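Local coordinates for protein COG3291: FOG: PKD repeat (PDB 1WMX) that serves as the family 30 carbohydrate-binding module of CelJ, a large multidomain enzyme of Clostridium thermocellum that probably degrades cellulose, at residues 18-23 / 71-76; 51-56 / 168-173; 102-107 / 156-161. One frame throughout, in Å; residues are numbered along the deposited sequence.

Contact 1. Residues 18-23 / 71-76; sequences PVVGWS and RGWNTH. With SO4 (sulfate ion), chain C.
The indole of Trp73 leans against the side chain of Val20 and the backbone of Gly21 and Trp22, bringing a loop onto an edge strand of a beta-sandwich. That loop is a type I' beta turn from Arg71 to Asn74, closed by Asn74 N donating to Arg71 O at 3.0 Å. Both central residues have positive phi: Gly72 adopts this easily, whereas Trp73 takes it up with a bulky ring attached. With CG beside its own backbone N (chi1 -66°), the Trp73 ring swings toward strand 21-25, CZ2 foremost. CZ2 comes within 3.6 Å of Gly21 CA; the ring rests on the main chain here, and the extended backbone (phi 165°) suits glycine. Val20 crosses the pyrrole end obliquely, its CG1 lying 4.1 Å from Trp73 NE1, and the same methyl touches Gly72 CA, one valine branch thus spanning ring and turn. Trp22 takes part differently. Its CB touches Trp73 CZ2, but CG anti to the backbone N (chi1 -168°) carries the indole away, to stack on Tyr113 of the second subunit; Trp73 itself packs on Val112 of that subunit. Aromatic residues at the surface commonly form the sugar-stacking platforms of carbohydrate-binding modules, and these tryptophans are consistent with such a role, although here they meet protein. At the start of the turn, Arg71 holds a sulfate, probably from the crystallisation liquor, which Gln12 N also binds: NH1 donates to sulfate O1 at 3.1 Å and NH2 to O4 at 3.0 Å, while His76 ND1 lies 3.5 Å above the guanidinium plane.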
loop_
_atom_site.group_PDB
_atom_site.type_symbol
_atom_site.label_atom_id
_atom_site.label_comp_id
_atom_site.label_asym_id
_atom_site.label_seq_id
_atom_site.Cartn_x
_atom_site.Cartn_y
_atom_site.Cartn_z
ATOM N N PRO B 18 8.222 -19.451 -13.422
ATOM C CA PRO B 18 8.208 -18.702 -12.165
ATOM C C PRO B 18 8.490 -17.234 -12.381
ATOM O O PRO B 18 9.418 -16.873 -13.100
ATOM C CB PRO B 18 9.277 -19.412 -11.335
ATOM C CG PRO B 18 9.081 -20.829 -11.746
ATOM C CD PRO B 18 9.018 -20.686 -13.259
ATOM N N VAL B 19 7.673 -16.386 -11.769
ATOM C CA VAL B 19 7.837 -14.952 -11.932
ATOM C C VAL B 19 8.545 -14.323 -10.739
ATOM O O VAL B 19 8.210 -14.609 -9.598
ATOM C CB VAL B 19 6.471 -14.254 -12.130
ATOM C CG1 VAL B 19 6.689 -12.759 -12.413
ATOM C CG2 VAL B 19 5.724 -14.915 -13.283
ATOM N N VAL B 20 9.529 -13.475 -11.022
ATOM C CA VAL B 20 10.285 -12.779 -9.988
ATOM C C VAL B 20 9.371 -11.781 -9.266
ATOM O O VAL B 20 8.656 -11.012 -9.899
ATOM C CB VAL B 20 11.505 -12.036 -10.606
ATOM C CG1 VAL B 20 12.085 -11.026 -9.613
ATOM C CG2 VAL B 20 12.582 -13.051 -10.994
ATOM N N GLY B 21 9.396 -11.811 -7.936
ATOM C CA GLY B 21 8.570 -10.913 -7.143
ATOM C C GLY B 21 8.521 -11.391 -5.703
ATOM O O GLY B 21 9.446 -12.058 -5.238
ATOM N N TRP B 22 7.449 -11.059 -4.989
ATOM C CA TRP B 22 7.310 -11.481 -3.601
ATOM C C TRP B 22 5.841 -11.667 -3.272
ATOM O O TRP B 22 5.034 -10.786 -3.528
ATOM C CB TRP B 22 7.904 -10.433 -2.647
ATOM C CG TRP B 22 8.058 -10.913 -1.216
ATOM C CD1 TRP B 22 9.178 -11.470 -0.644
ATOM C CD2 TRP B 22 7.049 -10.910 -0.195
ATOM N NE1 TRP B 22 8.919 -11.814 0.668
ATOM C CE2 TRP B 22 7.621 -11.479 0.967
ATOM C CE3 TRP B 22 5.708 -10.481 -0.151
ATOM C CZ2 TRP B 22 6.900 -11.629 2.165
ATOM C CZ3 TRP B 22 4.986 -10.633 1.046
ATOM C CH2 TRP B 22 5.588 -11.201 2.181
ATOM N N SER B 23 5.514 -12.823 -2.710
ATOM C CA SER B 23 4.157 -13.151 -2.297
ATOM C C SER B 23 4.273 -13.617 -0.852
ATOM O O SER B 23 5.245 -14.289 -0.495
ATOM C CB SER B 23 3.583 -14.282 -3.155
ATOM O OG SER B 23 3.360 -13.853 -4.484
ATOM N N ARG B 71 9.632 -5.791 -14.462
ATOM C CA ARG B 71 11.042 -5.662 -14.821
ATOM C C ARG B 71 11.985 -5.984 -13.663
ATOM O O ARG B 71 12.929 -5.237 -13.398
ATOM C CB ARG B 71 11.323 -4.245 -15.329
ATOM C CG ARG B 71 10.757 -3.944 -16.717
ATOM C CD ARG B 71 11.539 -4.683 -17.790
ATOM N NE ARG B 71 11.115 -4.343 -19.146
ATOM C CZ ARG B 71 10.084 -4.893 -19.778
ATOM N NH1 ARG B 71 9.351 -5.824 -19.186
ATOM N NH2 ARG B 71 9.790 -4.515 -21.015
ATOM N N GLY B 72 11.713 -7.091 -12.976
ATOM C CA GLY B 72 12.548 -7.518 -11.867
ATOM C C GLY B 72 12.769 -6.468 -10.801
ATOM O O GLY B 72 13.878 -6.365 -10.266
ATOM N N TRP B 73 11.718 -5.694 -10.512
ATOM C CA TRP B 73 11.714 -4.617 -9.515
ATOM C C TRP B 73 12.061 -3.205 -10.029
ATOM O O TRP B 73 11.877 -2.215 -9.321
ATOM C CB TRP B 73 12.586 -4.988 -8.306
ATOM C CG TRP B 73 12.031 -6.160 -7.528
ATOM C CD1 TRP B 73 12.574 -7.418 -7.425
ATOM C CD2 TRP B 73 10.811 -6.192 -6.774
ATOM N NE1 TRP B 73 11.768 -8.224 -6.657
ATOM C CE2 TRP B 73 10.678 -7.497 -6.244
ATOM C CE3 TRP B 73 9.814 -5.245 -6.498
ATOM C CZ2 TRP B 73 9.587 -7.880 -5.453
ATOM C CZ3 TRP B 73 8.727 -5.628 -5.710
ATOM C CH2 TRP B 73 8.624 -6.933 -5.199
ATOM N N ASN B 74 12.572 -3.105 -11.251
ATOM C CA ASN B 74 12.855 -1.788 -11.819
ATOM C C ASN B 74 11.510 -1.246 -12.268
ATOM O O ASN B 74 10.549 -2.003 -12.406
ATOM C CB ASN B 74 13.757 -1.889 -13.044
ATOM C CG ASN B 74 15.190 -2.158 -12.683
ATOM O OD1 ASN B 74 15.842 -2.998 -13.301
ATOM N ND2 ASN B 74 15.697 -1.449 -11.685
ATOM N N THR B 75 11.435 0.059 -12.488
ATOM C CA THR B 75 10.182 0.650 -12.938
ATOM C C THR B 75 10.022 0.436 -14.449
ATOM O O THR B 75 10.997 0.224 -15.174
ATOM C CB THR B 75 10.136 2.159 -12.642
ATOM O OG1 THR B 75 11.209 2.806 -13.328
ATOM C CG2 THR B 75 10.272 2.417 -11.145
ATOM N N HIS B 76 8.783 0.478 -14.914
ATOM C CA HIS B 76 8.512 0.314 -16.337
ATOM C C HIS B 76 7.512 1.365 -16.778
ATOM O O HIS B 76 6.484 1.571 -16.137
ATOM C CB HIS B 76 7.964 -1.076 -16.654
ATOM C CG HIS B 76 7.909 -1.371 -18.119
ATOM N ND1 HIS B 76 9.023 -1.287 -18.932
ATOM C CD2 HIS B 76 6.883 -1.722 -18.927
ATOM C CE1 HIS B 76 8.678 -1.578 -20.176
ATOM N NE2 HIS B 76 7.390 -1.844 -20.199
HETATM S S SO4 C . 8.226 -8.329 -21.808
HETATM O O1 SO4 C . 7.892 -8.323 -20.370
HETATM O O2 SO4 C . 7.071 -8.832 -22.576
HETATM O O3 SO4 C . 9.392 -9.197 -22.050
HETATM O O4 SO4 C . 8.543 -6.952 -22.235
#

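Contact 2. Residues 51-56 / 168-173; sequences LRLNVQ and FTVWFS
Two neighbouring antiparallel strands, Leu51-Val55 and Phe168-Phe172, are joined by main-chain bonds at three hydrogen-bonded pairs: Leu51 with Phe172, Leu53 with Val170 and Val55 with Phe168. Phe172 N reaches Leu51 O at 2.8 Å. At the far end, Phe168 O accepts Val55 N at 2.8 Å and also a weak bond from Asn54 ND2. The Phe168 ring is set between its backbone N and carbonyl carbon (chi1 74°), which folds it back over the neighbouring strand: CE2 packs tightly on Val55 CG2, 3.3 Å away, and the ring edge meets Leu53 CD2. Leu53 CB in turn lies in the plane of the Phe172 ring, 3.8 Å from CE1, and touches Val170 CG2 at 3.6 Å. These branched and aromatic residues suit this face of the sheet because it is the one turned to the interior of the beta-sandwich, where Trp64 and Phe160 of the opposing sheet meet it. The other face is more polar. There Arg52 runs alongside Trp171, with CG 3.8 Å from NE1 and the guanidinium and indole planes 70° apart. Glu31 forms a salt bridge with Arg52, and Asp40 accepts from Trp171 NE1, while Thr169 CG2 sits over one face of the indole, 3.3 Å above its plane.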
loop_
_atom_site.group_PDB
_atom_site.type_symbol
_atom_site.label_atom_id
_atom_site.label_comp_id
_atom_site.label_asym_id
_atom_site.label_seq_id
_atom_site.Cartn_x
_atom_site.Cartn_y
_atom_site.Cartn_z
ATOM N N LEU B 51 -0.319 -20.145 -13.406
ATOM C CA LEU B 51 0.153 -19.539 -12.175
ATOM C C LEU B 51 -0.933 -19.752 -11.117
ATOM O O LEU B 51 -2.068 -19.306 -11.277
ATOM C CB LEU B 51 0.403 -18.055 -12.413
ATOM C CG LEU B 51 1.208 -17.320 -11.348
ATOM C CD1 LEU B 51 2.571 -17.997 -11.157
ATOM C CD2 LEU B 51 1.370 -15.869 -11.769
ATOM N N ARG B 52 -0.583 -20.441 -10.036
ATOM C CA ARG B 52 -1.533 -20.752 -8.962
ATOM C C ARG B 52 -1.547 -19.791 -7.774
ATOM O O ARG B 52 -0.536 -19.626 -7.086
ATOM C CB ARG B 52 -1.275 -22.175 -8.439
ATOM C CG ARG B 52 -2.257 -22.661 -7.346
ATOM C CD ARG B 52 -1.642 -23.827 -6.550
ATOM N NE ARG B 52 -1.014 -24.767 -7.464
ATOM C CZ ARG B 52 0.103 -25.442 -7.228
ATOM N NH1 ARG B 52 0.754 -25.309 -6.075
ATOM N NH2 ARG B 52 0.592 -26.221 -8.185
ATOM N N LEU B 53 -2.704 -19.173 -7.539
ATOM C CA LEU B 53 -2.899 -18.267 -6.409
ATOM C C LEU B 53 -3.722 -19.102 -5.425
ATOM O O LEU B 53 -4.948 -19.215 -5.550
ATOM C CB LEU B 53 -3.668 -17.022 -6.836
ATOM C CG LEU B 53 -4.010 -16.017 -5.731
ATOM C CD1 LEU B 53 -2.730 -15.477 -5.115
ATOM C CD2 LEU B 53 -4.847 -14.871 -6.308
ATOM N N ASN B 54 -3.045 -19.674 -4.439
ATOM C CA ASN B 54 -3.688 -20.575 -3.493
ATOM C C ASN B 54 -3.682 -20.171 -2.016
ATOM O O ASN B 54 -2.665 -20.293 -1.324
ATOM C CB ASN B 54 -3.047 -21.954 -3.655
ATOM C CG ASN B 54 -3.694 -23.015 -2.791
ATOM O OD1 ASN B 54 -3.065 -24.023 -2.474
ATOM N ND2 ASN B 54 -4.957 -22.806 -2.425
ATOM N N VAL B 55 -4.831 -19.692 -1.546
ATOM C CA VAL B 55 -4.993 -19.307 -0.152
ATOM C C VAL B 55 -5.596 -20.565 0.463
ATOM O O VAL B 55 -6.789 -20.818 0.325
ATOM C CB VAL B 55 -5.965 -18.113 -0.009
ATOM C CG1 VAL B 55 -6.119 -17.738 1.453
ATOM C CG2 VAL B 55 -5.431 -16.922 -0.798
ATOM N N GLN B 56 -4.760 -21.353 1.129
ATOM C CA GLN B 56 -5.169 -22.631 1.712
ATOM C C GLN B 56 -5.970 -22.678 3.011
ATOM O O GLN B 56 -6.770 -23.589 3.202
ATOM C CB GLN B 56 -3.936 -23.531 1.821
ATOM C CG GLN B 56 -2.642 -22.765 1.824
ATOM C CD GLN B 56 -1.461 -23.613 1.402
ATOM O OE1 GLN B 56 -0.315 -23.212 1.567
ATOM N NE2 GLN B 56 -1.736 -24.786 0.844
ATOM N N PHE B 168 -9.177 -19.947 -0.878
ATOM C CA PHE B 168 -9.596 -20.168 -2.263
ATOM C C PHE B 168 -8.423 -20.496 -3.175
ATOM O O PHE B 168 -7.262 -20.398 -2.776
ATOM C CB PHE B 168 -10.301 -18.921 -2.804
ATOM C CG PHE B 168 -9.361 -17.779 -3.114
ATOM C CD1 PHE B 168 -8.770 -17.662 -4.371
ATOM C CD2 PHE B 168 -9.029 -16.847 -2.133
ATOM C CE1 PHE B 168 -7.855 -16.637 -4.643
ATOM C CE2 PHE B 168 -8.116 -15.820 -2.396
ATOM C CZ PHE B 168 -7.529 -15.717 -3.652
ATOM N N THR B 169 -8.740 -20.866 -4.413
ATOM C CA THR B 169 -7.725 -21.196 -5.401
ATOM C C THR B 169 -8.166 -20.824 -6.802
ATOM O O THR B 169 -9.294 -21.100 -7.200
ATOM C CB THR B 169 -7.410 -22.697 -5.401
ATOM O OG1 THR B 169 -7.043 -23.104 -4.080
ATOM C CG2 THR B 169 -6.267 -23.005 -6.365
ATOM N N VAL B 170 -7.271 -20.171 -7.535
ATOM C CA VAL B 170 -7.512 -19.802 -8.926
ATOM C C VAL B 170 -6.206 -20.062 -9.655
ATOM O O VAL B 170 -5.150 -20.228 -9.036
ATOM C CB VAL B 170 -7.903 -18.315 -9.119
ATOM C CG1 VAL B 170 -9.256 -18.048 -8.498
ATOM C CG2 VAL B 170 -6.835 -17.409 -8.534
ATOM N N TRP B 171 -6.291 -20.105 -10.975
ATOM C CA TRP B 171 -5.143 -20.345 -11.821
ATOM C C TRP B 171 -5.150 -19.267 -12.893
ATOM O O TRP B 171 -6.200 -18.936 -13.435
ATOM C CB TRP B 171 -5.264 -21.735 -12.445
ATOM C CG TRP B 171 -5.025 -22.848 -11.467
ATOM C CD1 TRP B 171 -3.826 -23.454 -11.188
ATOM C CD2 TRP B 171 -5.999 -23.487 -10.631
ATOM N NE1 TRP B 171 -3.998 -24.431 -10.242
ATOM C CE2 TRP B 171 -5.321 -24.475 -9.880
ATOM C CE3 TRP B 171 -7.378 -23.324 -10.445
ATOM C CZ2 TRP B 171 -5.975 -25.299 -8.953
ATOM C CZ3 TRP B 171 -8.033 -24.140 -9.522
ATOM C CH2 TRP B 171 -7.329 -25.115 -8.789
ATOM N N PHE B 172 -3.983 -18.702 -13.178
ATOM C CA PHE B 172 -3.878 -17.659 -14.189
ATOM C C PHE B 172 -3.115 -18.197 -15.391
ATOM O O PHE B 172 -2.342 -19.146 -15.287
ATOM C CB PHE B 172 -3.128 -16.420 -13.659
ATOM C CG PHE B 172 -3.845 -15.666 -12.557
ATOM C CD1 PHE B 172 -3.753 -16.079 -11.229
ATOM C CD2 PHE B 172 -4.579 -14.515 -12.847
ATOM C CE1 PHE B 172 -4.376 -15.351 -10.198
ATOM C CE2 PHE B 172 -5.208 -13.781 -11.831
ATOM C CZ PHE B 172 -5.102 -14.205 -10.499
ATOM N N SER B 173 -3.324 -17.567 -16.531
ATOM C CA SER B 173 -2.637 -17.960 -17.746
ATOM C C SER B 173 -2.464 -16.733 -18.627
ATOM O O SER B 173 -3.278 -15.814 -18.583
ATOM C CB SER B 173 -3.454 -19.024 -18.493
ATOM O OG SER B 173 -2.834 -19.364 -19.722
#

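Contact 3. Residues 102-107 / 156-161; sequences IGFRDK and TCLVFS
Arg105 O is approached by two successive amides: Thr156 N at 2.9 Å, lying in the carbonyl plane, and Cys157 N at 3.3 Å, a weak bond. Two residues thus face one, a classic beta bulge. Thr156 OG1, set between its backbone N and carbonyl carbon (chi1 60°), donates to a water at 2.6 Å, and that water donates on to Asp106 O, linking the two strands beside the bulge. Further along, Gly103 and Val159 exchange two bonds, the shorter from Val159 N to Gly103 O at 2.7 Å. These are neighbouring antiparallel strands inside the five-stranded sheet of the beta-sandwich, and Ile102, Phe104, Leu158 and Phe160 point into its hydrophobic core, toward Leu87 and Phe89 of the other sheet among others. Leu158 crosses Phe104 obliquely, with CD1 4.3 Å above the ring plane near the rim. Ile102 lies alongside Phe160 instead: its CG1 is in the ring plane, and its CD1 stands 3.8 Å from CE2. On the opposite face, Arg105 lays CB on Val159 CG2 at 3.9 Å. Its long, extended chain suits a partly exposed site, carrying the guanidinium to a salt bridge with Asp118, and it also packs on Tyr113 of the second subunit.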
loop_
_atom_site.group_PDB
_atom_site.type_symbol
_atom_site.label_atom_id
_atom_site.label_comp_id
_atom_site.label_asym_id
_atom_site.label_seq_id
_atom_site.Cartn_x
_atom_site.Cartn_y
_atom_site.Cartn_z
ATOM N N ILE B 102 -6.976 -6.762 -7.099
ATOM C CA ILE B 102 -6.016 -6.804 -8.208
ATOM C C ILE B 102 -5.722 -5.376 -8.657
ATOM O O ILE B 102 -6.629 -4.543 -8.750
ATOM C CB ILE B 102 -6.598 -7.616 -9.379
ATOM C CG1 ILE B 102 -5.604 -7.695 -10.550
ATOM C CG2 ILE B 102 -7.901 -7.007 -9.902
ATOM C CD1 ILE B 102 -5.976 -8.729 -11.615
ATOM N N GLY B 103 -4.454 -5.098 -8.928
ATOM C CA GLY B 103 -4.052 -3.747 -9.365
ATOM C C GLY B 103 -2.559 -3.672 -9.688
ATOM O O GLY B 103 -1.920 -4.682 -9.981
ATOM N N PHE B 104 -2.036 -2.449 -9.627
ATOM C CA PHE B 104 -0.611 -2.178 -9.907
ATOM C C PHE B 104 -0.007 -1.288 -8.814
ATOM O O PHE B 104 -0.718 -0.613 -8.070
ATOM C CB PHE B 104 -0.459 -1.467 -11.254
ATOM C CG PHE B 104 -0.833 -2.350 -12.431
ATOM C CD1 PHE B 104 0.129 -3.174 -13.022
ATOM C CD2 PHE B 104 -2.137 -2.341 -12.921
ATOM C CE1 PHE B 104 -0.220 -3.996 -14.102
ATOM C CE2 PHE B 104 -2.488 -3.160 -13.995
ATOM C CZ PHE B 104 -1.530 -3.990 -14.587
ATOM N N ARG B 105 1.306 -1.313 -8.752
ATOM C CA ARG B 105 2.086 -0.535 -7.776
ATOM C C ARG B 105 3.211 0.132 -8.532
ATOM O O ARG B 105 3.773 -0.445 -9.466
ATOM C CB ARG B 105 2.603 -1.518 -6.759
ATOM C CG ARG B 105 3.388 -1.031 -5.558
ATOM C CD ARG B 105 3.825 -2.319 -4.928
ATOM N NE ARG B 105 4.225 -2.375 -3.547
ATOM C CZ ARG B 105 3.453 -2.761 -2.528
ATOM N NH1 ARG B 105 2.147 -3.046 -2.682
ATOM N NH2 ARG B 105 3.954 -2.965 -1.316
ATOM N N ASP B 106 3.519 1.338 -8.133
ATOM C CA ASP B 106 4.593 2.099 -8.764
ATOM C C ASP B 106 5.688 2.342 -7.741
ATOM O O ASP B 106 5.608 1.870 -6.606
ATOM C CB ASP B 106 4.061 3.439 -9.281
ATOM C CG ASP B 106 3.853 4.471 -8.181
ATOM O OD1 ASP B 106 3.423 5.630 -8.486
ATOM O OD2 ASP B 106 4.107 4.173 -6.967
ATOM N N LYS B 107 6.691 3.068 -8.168
ATOM C CA LYS B 107 7.817 3.434 -7.311
ATOM C C LYS B 107 8.374 4.755 -7.814
ATOM O O LYS B 107 8.838 4.854 -8.949
ATOM C CB LYS B 107 8.903 2.351 -7.346
ATOM C CG LYS B 107 10.077 2.654 -6.410
ATOM C CD LYS B 107 11.048 1.486 -6.274
ATOM C CE LYS B 107 11.733 1.142 -7.591
ATOM N NZ LYS B 107 12.759 0.093 -7.453
ATOM N N THR B 156 6.092 -0.908 -11.159
ATOM C CA THR B 156 6.987 -2.031 -10.871
ATOM C C THR B 156 6.306 -3.384 -10.859
ATOM O O THR B 156 6.852 -4.346 -11.377
ATOM C CB THR B 156 7.698 -1.901 -9.491
ATOM O OG1 THR B 156 6.715 -1.841 -8.449
ATOM C CG2 THR B 156 8.592 -0.676 -9.458
ATOM N N CYS B 157 5.044 -3.398 -10.299
ATOM C CA CYS B 157 4.445 -4.718 -10.175
ATOM C C CYS B 157 2.951 -4.691 -10.329
ATOM O O CYS B 157 2.299 -3.658 -10.267
ATOM C CB CYS B 157 4.654 -5.344 -8.769
ATOM S SG CYS B 157 6.378 -5.219 -8.100
ATOM N N LEU B 158 2.561 -5.762 -10.602
ATOM C CA LEU B 158 1.165 -6.156 -10.596
ATOM C C LEU B 158 0.923 -6.702 -9.223
ATOM O O LEU B 158 1.867 -7.239 -8.596
ATOM C CB LEU B 158 0.956 -7.168 -11.724
ATOM C CG LEU B 158 -0.272 -8.054 -11.558
ATOM C CD1 LEU B 158 -1.593 -7.294 -11.696
ATOM C CD2 LEU B 158 -0.326 -9.175 -12.601
ATOM N N VAL B 159 -0.315 -6.549 -8.779
ATOM C CA VAL B 159 -0.666 -6.966 -7.424
ATOM C C VAL B 159 -1.990 -7.732 -7.366
ATOM O O VAL B 159 -3.024 -7.283 -7.861
ATOM C CB VAL B 159 -0.762 -5.715 -6.548
ATOM C CG1 VAL B 159 -0.516 -6.006 -5.072
ATOM C CG2 VAL B 159 0.263 -4.635 -6.937
ATOM N N PHE B 160 -1.881 -8.754 -6.422
ATOM C CA PHE B 160 -3.050 -9.557 -6.039
ATOM C C PHE B 160 -3.072 -9.368 -4.527
ATOM O O PHE B 160 -2.015 -9.318 -3.892
ATOM C CB PHE B 160 -2.869 -11.052 -6.348
ATOM C CG PHE B 160 -2.759 -11.367 -7.813
ATOM C CD1 PHE B 160 -2.053 -12.490 -8.239
ATOM C CD2 PHE B 160 -3.336 -10.532 -8.768
ATOM C CE1 PHE B 160 -1.916 -12.776 -9.596
ATOM C CE2 PHE B 160 -3.205 -10.809 -10.123
ATOM C CZ PHE B 160 -2.493 -11.933 -10.542
ATOM N N SER B 161 -4.258 -9.277 -3.941
ATOM C CA SER B 161 -4.335 -9.064 -2.511
ATOM C C SER B 161 -5.665 -9.498 -1.900
ATOM O O SER B 161 -6.692 -9.591 -2.584
ATOM C CB SER B 161 -4.072 -7.585 -2.217
ATOM O OG SER B 161 -3.907 -7.373 -0.835
HETATM O O HOH W 1 7.404 -0.739 -6.167
#

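All three contacts belong to one beta-sandwich module. Contact 3 joins strands 101-106 and 155-161 within the five-stranded sheet; contact 1 sets the loop after strand 64-69 against edge strand 21-25 of that same sheet; contact 2 pairs strands 48-55 and 168-178 of the facing sheet. Contacts 1 and 3 have centres 10 Å apart and touch, Trp73 CZ3 packing on Cys157 SG. Contacts 2 and 3 lie 17 Å apart between centres, yet the stacked rings of Phe172 and Phe160 bridge the two sheets across the core. Along the chain, contact 1 closes before contact 3 opens, contact 3 nests inside contact 2, and contacts 1 and 2 interleave, so distant parts of the sequence interlock.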